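Local atomic coordinates of GAF domain/HD domain protein (Geobacter sulfurreducens, PDB entry 3EEA), a protein that is of unknown function but combines a GAF domain with an HD-GYP-type domain, possibly acting in signalling with a phosphatase-like activity. Residues V29-I34 / V124-T129; M86-G91 / N106-A111; K19-L24 / D145-A150. All blocks are in the same frame, centred on the assembly; numbering follows the deposited sequence.

Contact 1. Residues V29-I34 / V124-T129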
loop_
_atom_site.group_PDB
_atom_site.type_symbol
_atom_site.label_atom_id
_atom_site.label_comp_id
_atom_site.label_asym_id
_atom_site.label_seq_id
_atom_site.Cartn_x
_atom_site.Cartn_y
_atom_site.Cartn_z
ATOM N N VAL A 29 10.891 0.010 -1.898
ATOM C CA VAL A 29 12.012 -0.861 -1.551
ATOM C C VAL A 29 12.861 -0.987 -2.787
ATOM O O VAL A 29 12.356 -1.302 -3.848
ATOM C CB VAL A 29 11.522 -2.265 -1.080
ATOM C CG1 VAL A 29 12.729 -3.201 -0.757
ATOM C CG2 VAL A 29 10.580 -2.181 0.157
ATOM N N LYS A 30 14.157 -0.701 -2.673
ATOM C CA LYS A 30 15.083 -0.832 -3.825
ATOM C C LYS A 30 15.181 -2.308 -4.235
ATOM O O LYS A 30 15.498 -3.192 -3.421
ATOM C CB LYS A 30 16.475 -0.265 -3.481
ATOM C CG LYS A 30 16.426 1.239 -3.282
ATOM C CD LYS A 30 17.789 1.877 -2.909
ATOM C CE LYS A 30 17.673 3.419 -2.745
ATOM N NZ LYS A 30 18.989 4.051 -2.357
ATOM N N THR A 31 14.877 -2.579 -5.501
ATOM C CA THR A 31 14.870 -3.944 -6.009
ATOM C C THR A 31 15.308 -3.952 -7.476
ATOM O O THR A 31 15.107 -2.954 -8.201
ATOM C CB THR A 31 13.407 -4.539 -5.944
ATOM O OG1 THR A 31 12.576 -3.897 -6.929
ATOM C CG2 THR A 31 12.786 -4.311 -4.619
ATOM N N ARG A 32 15.909 -5.043 -7.925
ATOM C CA ARG A 32 16.184 -5.209 -9.347
ATOM C C ARG A 32 14.912 -5.604 -10.120
ATOM O O ARG A 32 14.585 -5.059 -11.202
ATOM C CB ARG A 32 17.266 -6.238 -9.484
ATOM C CG ARG A 32 17.736 -6.532 -10.885
ATOM C CD ARG A 32 18.687 -7.671 -10.840
ATOM N NE ARG A 32 19.066 -8.090 -12.179
ATOM C CZ ARG A 32 20.041 -7.513 -12.888
ATOM N NH1 ARG A 32 20.706 -6.462 -12.399
ATOM N NH2 ARG A 32 20.322 -7.967 -14.104
ATOM N N TRP A 33 14.196 -6.582 -9.594
ATOM C CA TRP A 33 12.943 -6.974 -10.204
ATOM C C TRP A 33 12.013 -7.657 -9.202
ATOM O O TRP A 33 12.443 -7.974 -8.068
ATOM C CB TRP A 33 13.179 -7.894 -11.376
ATOM C CG TRP A 33 14.024 -9.057 -11.192
ATOM C CD1 TRP A 33 15.266 -9.247 -11.782
ATOM C CD2 TRP A 33 13.685 -10.337 -10.579
ATOM N NE1 TRP A 33 15.740 -10.475 -11.480
ATOM C CE2 TRP A 33 14.807 -11.180 -10.751
ATOM C CE3 TRP A 33 12.592 -10.806 -9.826
ATOM C CZ2 TRP A 33 14.860 -12.483 -10.245
ATOM C CZ3 TRP A 33 12.638 -12.119 -9.310
ATOM C CH2 TRP A 33 13.780 -12.935 -9.505
ATOM N N ILE A 34 10.762 -7.783 -9.630
ATOM C CA ILE A 34 9.648 -8.405 -8.913
ATOM C C ILE A 34 8.909 -9.333 -9.865
ATOM O O ILE A 34 8.681 -8.989 -11.032
ATOM C CB ILE A 34 8.632 -7.348 -8.370
ATOM C CG1 ILE A 34 9.395 -6.282 -7.595
ATOM C CG2 ILE A 34 7.511 -8.048 -7.565
ATOM C CD1 ILE A 34 8.540 -5.181 -6.883
ATOM N N VAL A 124 5.067 -13.633 -4.280
ATOM C CA VAL A 124 5.795 -12.474 -4.824
ATOM C C VAL A 124 7.266 -12.721 -4.562
ATOM O O VAL A 124 7.677 -12.901 -3.392
ATOM C CB VAL A 124 5.351 -11.161 -4.148
ATOM C CG1 VAL A 124 6.142 -9.944 -4.670
ATOM C CG2 VAL A 124 3.850 -10.947 -4.348
ATOM N N PHE A 125 8.066 -12.736 -5.620
ATOM C CA PHE A 125 9.511 -12.834 -5.479
ATOM C C PHE A 125 10.167 -11.489 -5.837
ATOM O O PHE A 125 9.788 -10.833 -6.826
ATOM C CB PHE A 125 10.024 -13.896 -6.379
ATOM C CG PHE A 125 9.378 -15.254 -6.154
ATOM C CD1 PHE A 125 9.847 -16.090 -5.162
ATOM C CD2 PHE A 125 8.262 -15.649 -6.893
ATOM C CE1 PHE A 125 9.250 -17.342 -4.955
ATOM C CE2 PHE A 125 7.656 -16.899 -6.699
ATOM C CZ PHE A 125 8.138 -17.729 -5.708
ATOM N N MET A 126 11.102 -11.071 -5.017
ATOM C CA MET A 126 11.797 -9.784 -5.174
ATOM C C MET A 126 13.269 -10.086 -5.137
ATOM O O MET A 126 13.688 -10.942 -4.380
ATOM C CB MET A 126 11.416 -8.839 -4.060
ATOM C CG MET A 126 9.892 -8.442 -4.172
ATOM S SD MET A 126 9.370 -7.326 -2.890
ATOM C CE MET A 126 10.251 -5.869 -3.254
ATOM N N ALA A 127 14.031 -9.418 -6.008
ATOM C CA ALA A 127 15.444 -9.715 -6.166
ATOM C C ALA A 127 16.239 -8.427 -6.212
ATOM O O ALA A 127 15.779 -7.429 -6.758
ATOM C CB ALA A 127 15.687 -10.517 -7.484
ATOM N N ARG A 128 17.425 -8.491 -5.650
ATOM C CA ARG A 128 18.476 -7.541 -5.986
ATOM C C ARG A 128 19.855 -8.213 -6.001
ATOM O O ARG A 128 20.022 -9.364 -5.535
ATOM C CB ARG A 128 18.409 -6.266 -5.142
ATOM C CG ARG A 128 18.291 -6.412 -3.780
ATOM C CD ARG A 128 17.835 -5.068 -3.183
ATOM N NE ARG A 128 18.169 -5.059 -1.805
ATOM C CZ ARG A 128 17.600 -4.367 -0.817
ATOM N NH1 ARG A 128 18.094 -4.574 0.374
ATOM N NH2 ARG A 128 16.583 -3.541 -0.963
ATOM N N THR A 129 20.834 -7.529 -6.611
ATOM C CA THR A 129 22.135 -8.157 -6.802
ATOM C C THR A 129 22.769 -8.298 -5.463
ATOM O O THR A 129 22.526 -7.474 -4.579
ATOM C CB THR A 129 23.025 -7.372 -7.774
ATOM O OG1 THR A 129 23.068 -6.000 -7.370
ATOM C CG2 THR A 129 22.432 -7.471 -9.190
#

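Contact 2. Residues M86-G91 / N106-A111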
loop_
_atom_site.group_PDB
_atom_site.type_symbol
_atom_site.label_atom_id
_atom_site.label_comp_id
_atom_site.label_asym_id
_atom_site.label_seq_id
_atom_site.Cartn_x
_atom_site.Cartn_y
_atom_site.Cartn_z
ATOM N N MET A 86 14.072 -16.056 2.561
ATOM C CA MET A 86 15.049 -15.293 1.754
ATOM C C MET A 86 16.297 -16.129 1.470
ATOM O O MET A 86 16.838 -16.734 2.386
ATOM C CB MET A 86 15.444 -14.006 2.477
ATOM C CG MET A 86 16.456 -13.090 1.696
ATOM S SD MET A 86 16.674 -11.470 2.479
ATOM C CE MET A 86 17.654 -11.946 3.952
ATOM N N LEU A 87 16.742 -16.160 0.218
ATOM C CA LEU A 87 18.016 -16.773 -0.124
ATOM C C LEU A 87 19.013 -15.703 -0.438
ATOM O O LEU A 87 18.819 -14.946 -1.400
ATOM C CB LEU A 87 17.870 -17.642 -1.351
ATOM C CG LEU A 87 17.135 -18.936 -1.161
ATOM C CD1 LEU A 87 17.111 -19.660 -2.482
ATOM C CD2 LEU A 87 17.814 -19.794 -0.055
ATOM N N THR A 88 20.085 -15.651 0.352
ATOM C CA THR A 88 21.109 -14.650 0.132
ATOM C C THR A 88 22.221 -15.172 -0.779
ATOM O O THR A 88 23.037 -14.385 -1.233
ATOM C CB THR A 88 21.679 -14.092 1.464
ATOM O OG1 THR A 88 22.283 -15.144 2.202
ATOM C CG2 THR A 88 20.552 -13.443 2.303
ATOM N N ASP A 89 22.220 -16.475 -1.068
ATOM C CA ASP A 89 23.203 -17.093 -1.954
ATOM C C ASP A 89 22.530 -18.220 -2.767
ATOM O O ASP A 89 22.773 -19.416 -2.543
ATOM C CB ASP A 89 24.383 -17.622 -1.122
ATOM C CG ASP A 89 25.623 -17.947 -1.964
ATOM O OD1 ASP A 89 25.653 -17.702 -3.197
ATOM O OD2 ASP A 89 26.591 -18.471 -1.374
ATOM N N PRO A 90 21.656 -17.839 -3.710
ATOM C CA PRO A 90 20.914 -18.854 -4.448
ATOM C C PRO A 90 21.809 -19.771 -5.272
ATOM O O PRO A 90 21.537 -20.968 -5.352
ATOM C CB PRO A 90 19.976 -18.034 -5.356
ATOM C CG PRO A 90 19.945 -16.672 -4.773
ATOM C CD PRO A 90 21.271 -16.473 -4.105
ATOM N N GLY A 91 22.865 -19.213 -5.863
ATOM C CA GLY A 91 23.836 -19.997 -6.628
ATOM C C GLY A 91 24.217 -21.325 -5.978
ATOM O O GLY A 91 24.264 -22.375 -6.640
ATOM N N ASN A 106 23.572 -14.345 -9.073
ATOM C CA ASN A 106 24.034 -13.004 -8.677
ATOM C C ASN A 106 23.075 -12.238 -7.777
ATOM O O ASN A 106 23.257 -11.005 -7.563
ATOM C CB ASN A 106 24.293 -12.129 -9.913
ATOM C CG ASN A 106 25.587 -12.479 -10.633
ATOM O OD1 ASN A 106 25.731 -12.183 -11.830
ATOM N ND2 ASN A 106 26.523 -13.106 -9.924
ATOM N N LEU A 107 22.052 -12.933 -7.263
ATOM C CA LEU A 107 20.902 -12.258 -6.637
ATOM C C LEU A 107 20.623 -12.684 -5.192
ATOM O O LEU A 107 20.934 -13.797 -4.810
ATOM C CB LEU A 107 19.658 -12.483 -7.522
ATOM C CG LEU A 107 19.682 -12.030 -8.988
ATOM C CD1 LEU A 107 18.434 -12.521 -9.781
ATOM C CD2 LEU A 107 19.774 -10.528 -9.175
ATOM N N CYS A 108 20.127 -11.745 -4.381
ATOM C CA CYS A 108 19.514 -12.021 -3.096
ATOM C C CYS A 108 18.010 -12.125 -3.438
ATOM O O CYS A 108 17.492 -11.206 -4.081
ATOM C CB CYS A 108 19.773 -10.841 -2.146
ATOM S SG CYS A 108 18.780 -10.946 -0.630
ATOM N N VAL A 109 17.332 -13.212 -3.044
ATOM C CA VAL A 109 15.897 -13.405 -3.424
ATOM C C VAL A 109 14.997 -13.590 -2.216
ATOM O O VAL A 109 15.246 -14.426 -1.345
ATOM C CB VAL A 109 15.673 -14.536 -4.437
ATOM C CG1 VAL A 109 14.151 -14.649 -4.775
ATOM C CG2 VAL A 109 16.559 -14.339 -5.708
ATOM N N LEU A 110 13.992 -12.723 -2.134
ATOM C CA LEU A 110 13.016 -12.790 -1.105
ATOM C C LEU A 110 11.730 -13.378 -1.703
ATOM O O LEU A 110 11.236 -12.874 -2.711
ATOM C CB LEU A 110 12.766 -11.415 -0.537
ATOM C CG LEU A 110 11.652 -11.265 0.461
ATOM C CD1 LEU A 110 12.002 -11.928 1.802
ATOM C CD2 LEU A 110 11.326 -9.763 0.655
ATOM N N ALA A 111 11.217 -14.423 -1.072
ATOM C CA ALA A 111 9.984 -15.125 -1.498
ATOM C C ALA A 111 8.887 -14.882 -0.457
ATOM O O ALA A 111 9.005 -15.333 0.684
ATOM C CB ALA A 111 10.281 -16.607 -1.607
#

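Contact 3. Residues K19-L24 / D145-A150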
loop_
_atom_site.group_PDB
_atom_site.type_symbol
_atom_site.label_atom_id
_atom_site.label_comp_id
_atom_site.label_asym_id
_atom_site.label_seq_id
_atom_site.Cartn_x
_atom_site.Cartn_y
_atom_site.Cartn_z
ATOM N N LYS A 19 -0.360 -5.075 -10.828
ATOM C CA LYS A 19 0.395 -3.940 -11.390
ATOM C C LYS A 19 0.601 -2.840 -10.342
ATOM O O LYS A 19 1.702 -2.330 -10.165
ATOM C CB LYS A 19 -0.332 -3.308 -12.588
ATOM C CG LYS A 19 -0.221 -4.048 -13.891
ATOM C CD LYS A 19 -0.828 -3.250 -15.053
ATOM C CE LYS A 19 0.069 -2.062 -15.462
ATOM N NZ LYS A 19 0.086 -1.880 -16.948
ATOM N N ASP A 20 -0.476 -2.449 -9.673
ATOM C CA ASP A 20 -0.369 -1.371 -8.699
ATOM C C ASP A 20 0.533 -1.824 -7.530
ATOM O O ASP A 20 1.379 -1.031 -7.065
ATOM C CB ASP A 20 -1.731 -0.951 -8.164
ATOM C CG ASP A 20 -2.570 -0.192 -9.173
ATOM O OD1 ASP A 20 -2.023 0.328 -10.190
ATOM O OD2 ASP A 20 -3.821 -0.129 -8.937
ATOM N N LEU A 21 0.337 -3.057 -7.057
ATOM C CA LEU A 21 1.200 -3.638 -5.975
ATOM C C LEU A 21 2.670 -3.591 -6.382
ATOM O O LEU A 21 3.521 -3.115 -5.607
ATOM C CB LEU A 21 0.810 -5.049 -5.642
ATOM C CG LEU A 21 1.777 -5.797 -4.703
ATOM C CD1 LEU A 21 1.791 -5.129 -3.302
ATOM C CD2 LEU A 21 1.430 -7.267 -4.564
ATOM N N SER A 22 2.986 -4.090 -7.578
ATOM C CA SER A 22 4.373 -4.119 -8.064
ATOM C C SER A 22 5.001 -2.747 -8.155
ATOM O O SER A 22 6.146 -2.523 -7.677
ATOM C CB SER A 22 4.468 -4.891 -9.390
ATOM O OG SER A 22 3.931 -6.212 -9.203
ATOM N N ARG A 23 4.251 -1.783 -8.672
ATOM C CA ARG A 23 4.766 -0.417 -8.769
ATOM C C ARG A 23 5.093 0.161 -7.372
ATOM O O ARG A 23 6.173 0.797 -7.149
ATOM C CB ARG A 23 3.712 0.431 -9.478
ATOM C CG ARG A 23 3.927 1.866 -9.469
ATOM C CD ARG A 23 2.822 2.479 -10.304
ATOM N NE ARG A 23 2.439 3.762 -9.761
ATOM C CZ ARG A 23 3.121 4.869 -9.975
ATOM N NH1 ARG A 23 4.208 4.827 -10.747
ATOM N NH2 ARG A 23 2.709 6.022 -9.437
ATOM N N LEU A 24 4.156 0.001 -6.447
ATOM C CA LEU A 24 4.333 0.545 -5.096
ATOM C C LEU A 24 5.517 -0.105 -4.375
ATOM O O LEU A 24 6.315 0.606 -3.750
ATOM C CB LEU A 24 3.071 0.375 -4.269
ATOM C CG LEU A 24 3.051 1.084 -2.930
ATOM C CD1 LEU A 24 3.321 2.577 -3.125
ATOM C CD2 LEU A 24 1.732 0.803 -2.221
ATOM N N ASP A 145 3.376 -6.635 4.585
ATOM C CA ASP A 145 2.125 -5.888 4.788
ATOM C C ASP A 145 1.403 -5.624 3.474
ATOM O O ASP A 145 0.193 -5.937 3.322
ATOM C CB ASP A 145 2.425 -4.580 5.492
ATOM C CG ASP A 145 2.669 -4.748 6.989
ATOM O OD1 ASP A 145 2.141 -5.690 7.584
ATOM O OD2 ASP A 145 3.310 -3.831 7.576
ATOM N N LEU A 146 2.152 -5.060 2.511
ATOM C CA LEU A 146 1.554 -4.621 1.224
ATOM C C LEU A 146 1.052 -5.840 0.416
ATOM O O LEU A 146 -0.051 -5.852 -0.102
ATOM C CB LEU A 146 2.545 -3.805 0.424
ATOM C CG LEU A 146 2.780 -2.399 0.983
ATOM C CD1 LEU A 146 3.652 -1.573 0.040
ATOM C CD2 LEU A 146 1.506 -1.662 1.264
ATOM N N VAL A 147 1.818 -6.919 0.428
ATOM C CA VAL A 147 1.440 -8.146 -0.239
ATOM C C VAL A 147 0.212 -8.730 0.430
ATOM O O VAL A 147 -0.665 -9.237 -0.230
ATOM C CB VAL A 147 2.603 -9.173 -0.285
ATOM C CG1 VAL A 147 2.157 -10.600 -0.777
ATOM C CG2 VAL A 147 3.736 -8.609 -1.126
ATOM N N SER A 148 0.121 -8.648 1.757
ATOM C CA SER A 148 -1.026 -9.180 2.444
ATOM C C SER A 148 -2.262 -8.403 2.134
ATOM O O SER A 148 -3.340 -8.982 2.020
ATOM C CB SER A 148 -0.812 -9.257 3.939
ATOM O OG SER A 148 0.241 -10.168 4.156
ATOM N N HIS A 149 -2.131 -7.067 1.986
ATOM C CA HIS A 149 -3.241 -6.277 1.542
ATOM C C HIS A 149 -3.754 -6.667 0.150
ATOM O O HIS A 149 -4.982 -6.785 -0.070
ATOM C CB HIS A 149 -2.887 -4.795 1.545
ATOM C CG HIS A 149 -2.471 -4.274 2.867
ATOM N ND1 HIS A 149 -1.783 -3.085 3.001
ATOM C CD2 HIS A 149 -2.580 -4.798 4.108
ATOM C CE1 HIS A 149 -1.489 -2.905 4.274
ATOM N NE2 HIS A 149 -1.968 -3.915 4.969
ATOM N N ALA A 150 -2.815 -6.815 -0.804
ATOM C CA ALA A 150 -3.136 -7.181 -2.166
ATOM C C ALA A 150 -3.750 -8.551 -2.211
ATOM O O ALA A 150 -4.742 -8.772 -2.965
ATOM C CB ALA A 150 -1.847 -7.108 -3.115
#

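Contact 1. Residues V29-I34 / V124-T129
Trp33 and Ile34 pair antiparallel with Ala127 and Met126, and Arg32 and Trp33 both face Ala127 in a classic beta bulge. Ala127 O takes the backbone N of Arg32 at 2.7 Å and, weakly, that of Trp33, while Ala127 N returns a bond of 3.0 Å to Trp33 O. On the Trp33 side of the sheet, CG stands between the backbone N and the carbonyl carbon (chi1 51°), which folds the indole back over the neighbouring strand. Ala127 CB then sits over the face of the six-membered ring, 3.4 Å from its centroid, a CH-pi contact only 11° off the ring normal. The edge of the same ring approaches Phe125 O.

The other face is built from Ile34, Met126 and Val124. Ile34 lies alongside both partners and points the same way, CG2 reaching Val124 CG1 at 3.7 Å. Met126 bends at its last torsion (chi3 67°), bringing CE beside Ile34 CD1 and tight against Thr31 CG2 at 3.3 Å. Helix 137-158 covers this face through Ile143 and Val147, and helix 14-28 meets Ile34 through Leu25 and Arg26.

Arg128 reaches across to the loop before the strand. Its NH2 gives Lys30 O an almost straight bond of 2.7 Å, in the guanidinium plane and on a lone pair of the carbonyl. A salt bridge to Glu139 and a bond to Pro133 O hold NH1, and Phe135 makes a cation-pi contact, tying that loop to helix 137-158 and the chain leading into it. Arg32, Trp33 and Phe125 line the pocket of a bound polyether, probably from the crystallisation liquor. The contact thus joins the central strand 119-129 to its neighbour 33-39 in the antiparallel GAF sheet, with helices behind one face and the ligand pocket on the other.

Contact 2. Residues M86-G91 / N106-A111
Met86 lies against Cys108 and Leu110 where the short edge strand 85-87 runs antiparallel to strand 107-116. Its CG is anti to the backbone N (chi1 -179°) and the next torsion is also extended, so the chain stands out from the sheet on the side of Cys108 and Leu110 before bending at the sulfur (chi3 72°) and carrying CE away. On the way SD comes to 3.8 Å from Cys108 SG, a van der Waals approach of two sulfurs, and CB meets Leu110 CD1 at 4.1 Å. Cys108 SG is likewise anti to its own backbone N, which turns it to the Met86 side. Leu110 reaches beyond the pair to Thr140 and Ile143 of helix 137-158.

The backbones are held by one hydrogen-bonded pair, Leu87 with Val109. Leu87 N gives to Val109 O at 2.8 Å, and Val109 N returns an equally short bond to Leu87 O with an N-H...O angle of 171°. Both side chains of this pair emerge on the face away from Met86. Leu87 goes on to Leu74 and Leu96, while Val109 CG2 meets the ring of Pro90 through CG at 4.2 Å. Pro90 lies beyond the turn at Thr88 and Asp89, packing also on Leu96 and Leu104. Thr88 O is held by Arg130 NE.

Chemically the joint is apolar apart from two short backbone bonds. With no side-chain hydrogen bond or ion pair between the two segments, the peptide groups set the register of the edge strand, and sulfur, leucine, valine and proline surfaces fill in on its two faces.

Contact 3. Residues K19-L24 / D145-A150
Leu21 points from helix 19-24 at helix 145-150 and carries much of the contact. From CB, its CG is anti to the backbone N (chi1 171°), which sends the isopropyl end across to the other helix, where CG already lies 4.2 Å from Ala150 CB. At the fork the two methyls part. CD1 rests on the helix backbone at Leu146 O, 3.8 Å away, and on Leu146 CB at 4.0 Å; CD2 settles on Ala150 CB at 3.6 Å and reaches Val147 CG2 more loosely. The leucine tip therefore lies between Leu146 and Ala150, one turn apart, with Val147 at its side.

One turn further on, Leu24 crosses Leu146 at about a right angle, CD2 meeting CD1 of Leu146 at 3.8 Å. Leu146 also packs on Leu25 and Leu28, while Val147 turns to Val112 and Met114 of the sheet. The segments run nearly antiparallel, at 173°, with their axes 10.5 Å apart.

Beside this pair lies the second subunit, whose Asp145 forms an intersubunit salt bridge with Arg23 and whose His149 ring meets His149 of this chain. Between the two segments themselves there is no hydrogen bond or charge pair. Aliphatic side chains, all buried, bring the helices together within the chain, while Arg23, Asp145 and His149 on the same helices meet the second subunit, where Leu146 also packs on His149 of that chain.

All three contacts lie in the GAF domain. Along the chain contact 3 spans the widest loop, contact 1 falls within it, and contact 2 within contact 1. Contacts 1 and 2 belong to one antiparallel sheet, their centres about 10 Å apart; strands 119-129 and 107-116 join them through backbone bonds such as Met126 O to Leu110 N, while Arg32 packs on Leu107 by the ligand pocket. Contact 3, its centre about 13 Å from that of contact 1, pairs the helices near the chain ends, touching the sheet through Ile34 and Val124. Contacts 2 and 3 do not touch. The sheet thus stands between the pocket and the helix pair that meets the second subunit.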